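Local coordinates for greglin (Schistocerca gregaria, PDB 4GI3), which inhibits serine proteases, among them subtilisin, neutrophil and pancreatic elastases, chymotrypsin and cathepsin G, but not pancreatic trypsin, at residues B[42-47]-B[57-62]. Numbering follows the deposited sequence.
Sequences YLFVNE and AGFVYT
Phe44 and Phe59 meet through the outer carbons of their rings, reaching toward each other from opposite directions. CZ of Phe44 lies 4.0 Å from CE2 of Phe59, and CE1 of Phe44 is equally close to CZ of Phe59, so two neighbouring carbons of each ring make the touch. The ring planes are inclined at 55° with centroids 5.8 Å apart, an oblique aromatic pair. Phe59 holds CG anti to its own backbone N (chi1 169°), which extends the ring from the loop after helix 47-57 toward strand 41-44. Phe44 has CG anti to its carbonyl carbon (chi1 -81°), which sets the ring beside its backbone N, with CE1 and CZ at the end facing Phe59.

Around this pair, Phe44 also packs on Glu49 and Val50 of the helix and on Val34 of strand 32-36, while Phe59 rests on Cys53 and Asp36. Backbone bonding of Phe44 with Val32 fixes the strand from which its ring projects. Just beyond, Asn46 caps the helix N-terminus by accepting a hydrogen bond at OD1 from Glu49 N.

A leucine at Phe44 would lack the far ring carbons CE1 and CZ, and the Phe59 ring would probably lose its apolar neighbour and be freer to turn. With only ring carbons meeting, the contact is apolar; it joins the end of strand 41-44 to the loop leading into strand 61-63, on the side of the sheet where helix 47-57 packs, by dispersion and partial hydrophobic burial, Phe44 being buried and Phe59 partly exposed.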
ATOM      1  N   TYR B  42      25.498  -0.361   4.570  1.00 36.03           N
ATOM      2  CA  TYR B  42      24.317  -0.650   3.750  1.00 34.90           C
ATOM      3  C   TYR B  42      23.129   0.192   4.170  1.00 36.12           C
ATOM      4  O   TYR B  42      22.794   0.221   5.356  1.00 35.31           O
ATOM      5  CB  TYR B  42      23.952  -2.145   3.845  1.00 36.67           C
ATOM      6  CG  TYR B  42      25.039  -3.072   3.344  1.00 39.92           C
ATOM      7  CD1 TYR B  42      25.921  -3.688   4.228  1.00 42.18           C
ATOM      8  CD2 TYR B  42      25.195  -3.326   1.984  1.00 41.11           C
ATOM      9  CE1 TYR B  42      26.927  -4.540   3.775  1.00 43.16           C
ATOM     10  CE2 TYR B  42      26.213  -4.160   1.515  1.00 42.40           C
ATOM     11  CZ  TYR B  42      27.077  -4.765   2.415  1.00 52.28           C
ATOM     12  OH  TYR B  42      28.074  -5.602   1.960  1.00 54.10           O
ATOM     13  N   LEU B  43      22.502   0.901   3.208  1.00 31.02           N
ATOM     14  CA  LEU B  43      21.293   1.694   3.457  1.00 28.86           C
ATOM     15  C   LEU B  43      20.088   0.797   3.131  1.00 29.88           C
ATOM     16  O   LEU B  43      19.930   0.361   1.991  1.00 29.39           O
ATOM     17  CB  LEU B  43      21.278   2.990   2.620  1.00 28.50           C
ATOM     18  CG  LEU B  43      20.205   4.034   2.972  1.00 32.60           C
ATOM     19  CD1 LEU B  43      20.543   4.782   4.254  1.00 31.95           C
ATOM     20  CD2 LEU B  43      20.036   5.045   1.852  1.00 34.09           C
ATOM     21  N   PHE B  44      19.307   0.433   4.148  1.00 22.10           N
ATOM     22  CA  PHE B  44      18.133  -0.417   3.962  1.00 20.94           C
ATOM     23  C   PHE B  44      16.897   0.476   3.843  1.00 23.22           C
ATOM     24  O   PHE B  44      16.895   1.578   4.376  1.00 22.14           O
ATOM     25  CB  PHE B  44      17.986  -1.402   5.132  1.00 22.55           C
ATOM     26  CG  PHE B  44      18.840  -2.645   5.063  1.00 24.10           C
ATOM     27  CD1 PHE B  44      20.177  -2.615   5.452  1.00 27.03           C
ATOM     28  CD2 PHE B  44      18.306  -3.851   4.627  1.00 26.49           C
ATOM     29  CE1 PHE B  44      20.963  -3.770   5.400  1.00 27.04           C
ATOM     30  CE2 PHE B  44      19.089  -5.009   4.591  1.00 29.06           C
ATOM     31  CZ  PHE B  44      20.412  -4.961   4.988  1.00 26.85           C
ATOM     32  N   VAL B  45      15.853   0.024   3.117  1.00 19.49           N
ATOM     33  CA  VAL B  45      14.643   0.833   2.927  1.00 19.15           C
ATOM     34  C   VAL B  45      13.920   1.228   4.236  1.00 19.62           C
ATOM     35  O   VAL B  45      13.293   2.277   4.281  1.00 19.04           O
ATOM     36  CB  VAL B  45      13.690   0.247   1.862  1.00 22.94           C
ATOM     37  CG1 VAL B  45      14.343   0.303   0.478  1.00 22.70           C
ATOM     38  CG2 VAL B  45      13.308  -1.177   2.205  1.00 22.55           C
ATOM     39  N   ASN B  46      14.051   0.401   5.281  1.00 17.82           N
ATOM     40  CA  ASN B  46      13.498   0.623   6.620  1.00 17.48           C
ATOM     41  C   ASN B  46      14.081  -0.363   7.627  1.00 20.75           C
ATOM     42  O   ASN B  46      14.707  -1.357   7.228  1.00 18.12           O
ATOM     43  CB  ASN B  46      11.948   0.567   6.623  1.00 18.47           C
ATOM     44  CG  ASN B  46      11.359  -0.716   6.128  1.00 23.85           C
ATOM     45  OD1 ASN B  46      11.736  -1.817   6.546  1.00 15.07           O
ATOM     46  ND2 ASN B  46      10.373  -0.598   5.245  1.00 24.54           N
ATOM     47  N   GLU B  47      13.810  -0.126   8.943  1.00 18.02           N
ATOM     48  CA  GLU B  47      14.264  -0.995  10.026  1.00 18.02           C
ATOM     49  C   GLU B  47      13.730  -2.404   9.887  1.00 20.14           C
ATOM     50  O   GLU B  47      14.462  -3.327  10.193  1.00 19.93           O
ATOM     51  CB  GLU B  47      13.841  -0.449  11.385  1.00 20.01           C
ATOM     52  CG  GLU B  47      14.727   0.618  11.985  1.00 33.92           C
ATOM     53  CD  GLU B  47      14.299   0.964  13.402  1.00 50.14           C
ATOM     54  OE1 GLU B  47      14.140   0.030  14.222  1.00 48.73           O
ATOM     55  OE2 GLU B  47      14.076   2.165  13.680  1.00 35.95           O
ATOM     56  N   ALA B  57      19.100 -14.620   7.563  1.00 39.38           N
ATOM     57  CA  ALA B  57      20.460 -14.889   7.096  1.00 38.34           C
ATOM     58  C   ALA B  57      21.538 -14.977   8.192  1.00 39.30           C
ATOM     59  O   ALA B  57      22.661 -15.425   7.911  1.00 39.47           O
ATOM     60  CB  ALA B  57      20.853 -13.842   6.052  1.00 38.87           C
ATOM     61  N   GLY B  58      21.204 -14.542   9.405  1.00 32.16           N
ATOM     62  CA  GLY B  58      22.147 -14.499  10.518  1.00 32.28           C
ATOM     63  C   GLY B  58      23.118 -13.340  10.370  1.00 35.93           C
ATOM     64  O   GLY B  58      24.258 -13.412  10.837  1.00 36.11           O
ATOM     65  N   PHE B  59      22.660 -12.265   9.706  1.00 32.05           N
ATOM     66  CA  PHE B  59      23.387 -11.022   9.411  1.00 30.82           C
ATOM     67  C   PHE B  59      23.563 -10.182  10.690  1.00 34.58           C
ATOM     68  O   PHE B  59      22.610 -10.022  11.459  1.00 33.71           O
ATOM     69  CB  PHE B  59      22.625 -10.251   8.317  1.00 31.91           C
ATOM     70  CG  PHE B  59      23.009  -8.822   7.996  1.00 31.71           C
ATOM     71  CD1 PHE B  59      24.075  -8.544   7.148  1.00 33.89           C
ATOM     72  CD2 PHE B  59      22.224  -7.760   8.434  1.00 32.16           C
ATOM     73  CE1 PHE B  59      24.381  -7.222   6.788  1.00 34.19           C
ATOM     74  CE2 PHE B  59      22.541  -6.441   8.088  1.00 34.76           C
ATOM     75  CZ  PHE B  59      23.614  -6.180   7.268  1.00 33.21           C
ATOM     76  N   VAL B  60      24.804  -9.669  10.908  1.00 30.38           N
ATOM     77  CA  VAL B  60      25.239  -8.892  12.085  1.00 28.98           C
ATOM     78  C   VAL B  60      25.435  -7.411  11.723  1.00 31.07           C
ATOM     79  O   VAL B  60      26.244  -7.067  10.850  1.00 30.85           O
ATOM     80  CB  VAL B  60      26.522  -9.507  12.707  1.00 32.33           C
ATOM     81  CG1 VAL B  60      26.889  -8.810  14.020  1.00 32.11           C
ATOM     82  CG2 VAL B  60      26.364 -11.013  12.919  1.00 32.21           C
ATOM     83  N   TYR B  61      24.692  -6.519  12.405  1.00 25.33           N
ATOM     84  CA  TYR B  61      24.760  -5.099  12.083  1.00 23.14           C
ATOM     85  C   TYR B  61      24.656  -4.190  13.331  1.00 22.89           C
ATOM     86  O   TYR B  61      24.251  -4.617  14.406  1.00 21.70           O
ATOM     87  CB  TYR B  61      23.618  -4.750  11.090  1.00 24.13           C
ATOM     88  CG  TYR B  61      22.251  -4.855  11.737  1.00 25.32           C
ATOM     89  CD1 TYR B  61      21.703  -3.779  12.437  1.00 27.44           C
ATOM     90  CD2 TYR B  61      21.570  -6.072  11.778  1.00 25.53           C
ATOM     91  CE1 TYR B  61      20.494  -3.897  13.120  1.00 27.14           C
ATOM     92  CE2 TYR B  61      20.363  -6.203  12.467  1.00 26.31           C
ATOM     93  CZ  TYR B  61      19.822  -5.108  13.121  1.00 32.05           C
ATOM     94  OH  TYR B  61      18.633  -5.223  13.797  1.00 32.68           O
ATOM     95  N   THR B  62      24.954  -2.935  13.132  1.00 19.52           N
ATOM     96  CA  THR B  62      24.791  -1.871  14.107  1.00 18.95           C
ATOM     97  C   THR B  62      24.358  -0.636  13.358  1.00 23.90           C
ATOM     98  O   THR B  62      24.911  -0.355  12.290  1.00 24.19           O
ATOM     99  CB  THR B  62      26.072  -1.671  14.987  1.00 20.97           C
ATOM    100  OG1 THR B  62      25.795  -0.667  15.953  1.00 15.67           O
ATOM    101  CG2 THR B  62      27.301  -1.234  14.176  1.00 19.60           C
TER